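Local atomic coordinates of Phenylalanine/tyrosine ammonia-lyase (Rhodosporidium toruloides, PDB entry 1Y2M), a protein that catalyses the non-oxidative deamination of L-phenylalanine and L-tyrosine to trans-cinnamate and p-coumarate, the commitment step of phenylpropanoid metabolism. Residues Gly141-Ser146 with Leu218-Ala223; Ala551-Ile556 with Asn568-Leu573. All coordinates share one frame; numbering follows the deposited sequence.

Contact 1: residues Gly141-Ser146 with Leu218-Ala223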
loop_
_atom_site.group_PDB
_atom_site.type_symbol
_atom_site.label_atom_id
_atom_site.label_comp_id
_atom_site.label_asym_id
_atom_site.label_seq_id
_atom_site.Cartn_x
_atom_site.Cartn_y
_atom_site.Cartn_z
ATOM N N GLY B 141 24.778 -11.012 8.188
ATOM C CA GLY B 141 24.145 -10.592 6.934
ATOM C C GLY B 141 24.806 -11.239 5.752
ATOM O O GLY B 141 25.885 -11.821 5.874
ATOM N N VAL B 142 24.172 -11.061 4.592
ATOM C CA VAL B 142 24.584 -11.710 3.363
ATOM C C VAL B 142 25.364 -10.751 2.465
ATOM O O VAL B 142 24.967 -9.620 2.195
ATOM C CB VAL B 142 23.343 -12.296 2.640
ATOM C CG1 VAL B 142 23.666 -12.701 1.221
ATOM C CG2 VAL B 142 22.725 -13.377 3.464
ATOM N N LEU B 143 26.505 -11.273 2.016
ATOM C CA LEU B 143 27.432 -10.619 1.107
ATOM C C LEU B 143 27.972 -11.678 0.143
ATOM O O LEU B 143 27.958 -12.874 0.473
ATOM C CB LEU B 143 28.581 -10.041 1.924
ATOM C CG LEU B 143 28.317 -8.804 2.744
ATOM C CD1 LEU B 143 29.491 -8.582 3.690
ATOM C CD2 LEU B 143 28.057 -7.600 1.843
ATOM N N PRO B 144 28.504 -11.289 -1.045
ATOM C CA PRO B 144 29.060 -12.273 -1.944
ATOM C C PRO B 144 30.205 -13.017 -1.288
ATOM O O PRO B 144 31.023 -12.411 -0.595
ATOM C CB PRO B 144 29.608 -11.438 -3.121
ATOM C CG PRO B 144 29.298 -10.075 -2.858
ATOM C CD PRO B 144 28.573 -9.923 -1.576
ATOM N N SER B 145 30.262 -14.317 -1.500
ATOM C CA SER B 145 31.282 -15.144 -0.856
ATOM C C SER B 145 32.658 -14.949 -1.527
ATOM O O SER B 145 33.689 -15.197 -0.904
ATOM C CB SER B 145 30.884 -16.648 -0.823
ATOM O OG SER B 145 30.708 -17.144 -2.124
ATOM N N SER B 146 32.656 -14.547 -2.798
ATOM C CA SER B 146 33.863 -14.571 -3.655
ATOM C C SER B 146 33.728 -13.589 -4.786
ATOM O O SER B 146 32.602 -13.186 -5.169
ATOM C CB SER B 146 34.038 -15.956 -4.299
ATOM O OG SER B 146 35.038 -15.962 -5.317
ATOM N N LEU B 218 26.249 -1.627 11.869
ATOM C CA LEU B 218 27.217 -1.005 12.761
ATOM C C LEU B 218 28.199 -2.060 13.313
ATOM O O LEU B 218 29.366 -1.742 13.584
ATOM C CB LEU B 218 26.525 -0.295 13.918
ATOM C CG LEU B 218 25.814 1.010 13.495
ATOM C CD1 LEU B 218 25.039 1.596 14.603
ATOM C CD2 LEU B 218 26.789 2.062 13.063
ATOM N N SER B 219 27.743 -3.296 13.504
ATOM C CA SER B 219 28.668 -4.375 13.910
ATOM C C SER B 219 29.726 -4.650 12.865
ATOM O O SER B 219 30.842 -4.948 13.214
ATOM C CB SER B 219 27.916 -5.662 14.263
ATOM O OG SER B 219 27.138 -5.408 15.452
ATOM N N TYR B 220 29.366 -4.559 11.588
ATOM C CA TYR B 220 30.368 -4.713 10.534
ATOM C C TYR B 220 31.408 -3.604 10.612
ATOM O O TYR B 220 32.601 -3.869 10.433
ATOM C CB TYR B 220 29.756 -4.823 9.137
ATOM C CG TYR B 220 29.165 -6.184 8.862
ATOM C CD1 TYR B 220 29.869 -7.119 8.155
ATOM C CD2 TYR B 220 27.913 -6.529 9.327
ATOM C CE1 TYR B 220 29.368 -8.372 7.965
ATOM C CE2 TYR B 220 27.378 -7.795 9.106
ATOM C CZ TYR B 220 28.117 -8.702 8.420
ATOM O OH TYR B 220 27.607 -9.981 8.231
ATOM N N ILE B 221 30.973 -2.374 10.901
ATOM C CA ILE B 221 31.938 -1.288 11.065
ATOM C C ILE B 221 32.873 -1.534 12.250
ATOM O O ILE B 221 34.104 -1.424 12.123
ATOM C CB ILE B 221 31.207 0.050 11.172
ATOM C CG1 ILE B 221 30.624 0.389 9.821
ATOM C CG2 ILE B 221 32.100 1.157 11.653
ATOM C CD1 ILE B 221 29.510 1.465 9.831
ATOM N N ALA B 222 32.321 -1.953 13.368
ATOM C CA ALA B 222 33.103 -2.244 14.541
ATOM C C ALA B 222 34.078 -3.400 14.337
ATOM O O ALA B 222 35.222 -3.368 14.771
ATOM C CB ALA B 222 32.179 -2.567 15.692
ATOM N N ALA B 223 33.614 -4.438 13.650
ATOM C CA ALA B 223 34.475 -5.571 13.323
ATOM C C ALA B 223 35.681 -5.170 12.439
ATOM O O ALA B 223 36.767 -5.691 12.591
ATOM C CB ALA B 223 33.659 -6.658 12.663
#
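Gly141 and Tyr220 hold the nearest pair of CA atoms between the extended loop Gly141-Ser146 and the helical segment Leu218-Ala223, 9.3 Å apart, so the backbones do not touch and a side chain spans the gap. That side chain is Tyr220, which reaches from helix 215-225 with its phenol oxygen leading. Its OH accepts the backbone N-H of Gly141 at 3.0 Å from Gly141 N, with a moderately bent N-H...O angle of 152°. The nitrogen lies at the edge of the ring, close to its plane. Tyr220 has CG anti to its own carbonyl carbon (chi1 -77°), which throws the ring off the helix toward the loop. The second touch is apolar and looser: Leu143 CD1 comes obliquely to the ring, 4.3 Å from Tyr220 CE1. Leu139 and Pro204 also pack on Tyr220, while Leu143 leans on Ser159 and Ile202. The loop is held from elsewhere too, since Leu143 N bonds to Ser696 OG of the second subunit and Val142, pointing away from the helix, packs on Leu522 of that subunit. A phenylalanine at Tyr220 would probably leave the buried amide of Gly141 without its hydroxyl acceptor. The contact thus joins the loop between helices 125-138 and 162-176 to helix 215-225 through one directional bond, in which a buried glycine amide takes a side-chain oxygen as its acceptor.

Contact 2: residues Ala551-Ile556 with Asn568-Leu573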
loop_
_atom_site.group_PDB
_atom_site.type_symbol
_atom_site.label_atom_id
_atom_site.label_comp_id
_atom_site.label_asym_id
_atom_site.label_seq_id
_atom_site.Cartn_x
_atom_site.Cartn_y
_atom_site.Cartn_z
ATOM N N ALA B 551 3.961 39.497 -43.872
ATOM C CA ALA B 551 3.744 38.783 -45.137
ATOM C C ALA B 551 2.241 38.655 -45.464
ATOM O O ALA B 551 1.819 38.813 -46.617
ATOM C CB ALA B 551 4.414 37.397 -45.088
ATOM N N ILE B 552 1.452 38.390 -44.438
ATOM C CA ILE B 552 -0.019 38.297 -44.565
ATOM C C ILE B 552 -0.585 39.610 -45.072
ATOM O O ILE B 552 -1.320 39.661 -46.069
ATOM C CB ILE B 552 -0.645 37.950 -43.219
ATOM C CG1 ILE B 552 -0.382 36.489 -42.894
ATOM C CG2 ILE B 552 -2.203 38.201 -43.206
ATOM C CD1 ILE B 552 -0.564 36.154 -41.435
ATOM N N VAL B 553 -0.220 40.674 -44.378
ATOM C CA VAL B 553 -0.681 42.003 -44.758
ATOM C C VAL B 553 -0.308 42.283 -46.211
ATOM O O VAL B 553 -1.113 42.784 -47.009
ATOM C CB VAL B 553 -0.101 43.063 -43.807
ATOM C CG1 VAL B 553 -0.475 44.460 -44.283
ATOM C CG2 VAL B 553 -0.585 42.817 -42.379
ATOM N N SER B 554 0.941 42.000 -46.555
ATOM C CA SER B 554 1.459 42.287 -47.873
ATOM C C SER B 554 0.731 41.539 -48.976
ATOM O O SER B 554 0.398 42.106 -50.021
ATOM C CB SER B 554 2.939 41.944 -47.918
ATOM O OG SER B 554 3.420 42.013 -49.252
ATOM N N LEU B 555 0.483 40.244 -48.734
ATOM C CA LEU B 555 -0.221 39.415 -49.722
ATOM C C LEU B 555 -1.663 39.865 -49.872
ATOM O O LEU B 555 -2.198 39.886 -50.974
ATOM C CB LEU B 555 -0.161 37.934 -49.342
ATOM C CG LEU B 555 1.157 37.245 -49.715
ATOM C CD1 LEU B 555 1.340 35.953 -48.931
ATOM C CD2 LEU B 555 1.265 37.007 -51.220
ATOM N N ILE B 556 -2.298 40.206 -48.754
ATOM C CA ILE B 556 -3.651 40.775 -48.781
ATOM C C ILE B 556 -3.666 42.068 -49.606
ATOM O O ILE B 556 -4.576 42.320 -50.405
ATOM C CB ILE B 556 -4.171 41.021 -47.348
ATOM C CG1 ILE B 556 -4.697 39.721 -46.731
ATOM C CG2 ILE B 556 -5.246 42.084 -47.308
ATOM C CD1 ILE B 556 -5.157 39.882 -45.288
ATOM N N ASN B 568 -13.919 50.511 -46.152
ATOM C CA ASN B 568 -13.392 50.346 -44.822
ATOM C C ASN B 568 -13.313 48.860 -44.503
ATOM O O ASN B 568 -13.603 48.439 -43.375
ATOM C CB ASN B 568 -14.270 51.113 -43.820
ATOM C CG ASN B 568 -13.677 51.140 -42.445
ATOM O OD1 ASN B 568 -12.443 51.120 -42.291
ATOM N ND2 ASN B 568 -14.539 51.121 -41.422
ATOM N N LEU B 569 -12.807 48.088 -45.480
ATOM C CA LEU B 569 -12.701 46.610 -45.333
ATOM C C LEU B 569 -11.327 46.067 -44.939
ATOM O O LEU B 569 -11.220 44.925 -44.480
ATOM C CB LEU B 569 -13.093 45.911 -46.636
ATOM C CG LEU B 569 -14.499 46.185 -47.132
ATOM C CD1 LEU B 569 -14.661 45.645 -48.529
ATOM C CD2 LEU B 569 -15.456 45.563 -46.165
ATOM N N ARG B 570 -10.276 46.866 -45.085
ATOM C CA ARG B 570 -8.906 46.347 -44.882
ATOM C C ARG B 570 -8.567 45.983 -43.433
ATOM O O ARG B 570 -8.075 44.877 -43.160
ATOM C CB ARG B 570 -7.878 47.302 -45.454
ATOM C CG ARG B 570 -6.448 46.815 -45.289
ATOM C CD ARG B 570 -5.539 47.584 -46.222
ATOM N NE ARG B 570 -4.105 47.305 -46.048
ATOM C CZ ARG B 570 -3.327 47.854 -45.109
ATOM N NH1 ARG B 570 -3.830 48.640 -44.161
ATOM N NH2 ARG B 570 -2.039 47.561 -45.084
ATOM N N ASP B 571 -8.792 46.909 -42.498
ATOM C CA ASP B 571 -8.624 46.617 -41.061
ATOM C C ASP B 571 -9.376 45.369 -40.676
ATOM O O ASP B 571 -8.825 44.465 -40.062
ATOM C CB ASP B 571 -9.189 47.748 -40.200
ATOM C CG ASP B 571 -8.159 48.736 -39.788
ATOM O OD1 ASP B 571 -7.123 48.827 -40.496
ATOM O OD2 ASP B 571 -8.420 49.433 -38.765
ATOM N N GLU B 572 -10.656 45.330 -41.026
ATOM C CA GLU B 572 -11.481 44.191 -40.668
ATOM C C GLU B 572 -10.893 42.888 -41.235
ATOM O O GLU B 572 -10.852 41.856 -40.552
ATOM C CB GLU B 572 -12.906 44.378 -41.197
ATOM C CG GLU B 572 -13.866 43.328 -40.704
ATOM C CD GLU B 572 -15.249 43.358 -41.349
ATOM O OE1 GLU B 572 -15.560 44.270 -42.166
ATOM O OE2 GLU B 572 -16.033 42.443 -41.018
ATOM N N LEU B 573 -10.479 42.938 -42.502
ATOM C CA LEU B 573 -10.017 41.710 -43.150
ATOM C C LEU B 573 -8.746 41.181 -42.501
ATOM O O LEU B 573 -8.606 39.977 -42.239
ATOM C CB LEU B 573 -9.749 41.918 -44.637
ATOM C CG LEU B 573 -9.368 40.617 -45.380
ATOM C CD1 LEU B 573 -10.560 39.658 -45.394
ATOM C CD2 LEU B 573 -8.877 40.840 -46.777
#
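Ile556 and Leu573 meet across a helical hairpin, formed where the end of the long helix 506-560 is followed, after a short connection, by the start of helix 570-587. Ile556 CG2 lies 3.9 Å from Leu573 CD2, and the same methyl of the leucine is 4.1 Å from Ile556 CD1, so one branch of Leu573 touches two branches of the isoleucine. The two side chains cross obliquely. With CG anti to the backbone N (chi1 -175°), Leu573 brings CD2 to the isoleucine, and both residues direct their CB toward the opposite segment. The other touch, nearer the surface, is between unlike groups: Val553 CG1 sits 3.6 Å from Arg570 NH2, the valine and the arginine crossing at about a right angle and the methyl meeting the guanidinium obliquely. This is plain packing, for the polar end of Arg570 is engaged elsewhere: NE makes a salt bridge with Asp557 OD1, one residue beyond Ile556 on the first helix.

Further out, the pairing continues along the hairpin in an antiparallel sense, with Val553 on Val574 and Ile552 on Asn578 and Leu581. Met564, in the connection, and Trp625, from helix 619-646, pack on Ile556, while Val611 of helix 593-611 packs on Leu573; these contacts bring four helices together, consistent with the helical shielding domain of eukaryotic phenylalanine ammonia-lyases. The salt bridge to Asp557 positions the guanidinium, and the arginine chain delivers it there, extended from CG to NE across the gap toward helix 506-560, with a last turn at chi4 of -81° that carries NH2 over to Val553 CG1.

Contact 1 and contact 2 lie on opposite sides of the chain's centre, with their own centres 81 Å apart and their nearest atoms about 67 Å apart. Contact 1, about 31 Å from the centre of the chain, borders another subunit, whereas contact 2, about 51 Å out, is touched by no other chain of the tetramer. Helix 506-560 nevertheless concerns both: near its end it carries Ala551-Ile556, and its copy in the second subunit supplies Leu522 beside contact 1. Neither contact lies at the annotated substrate sites, although helix 215-225 starts two residues after Gly213, the last residue of the imidazolinone cross-link.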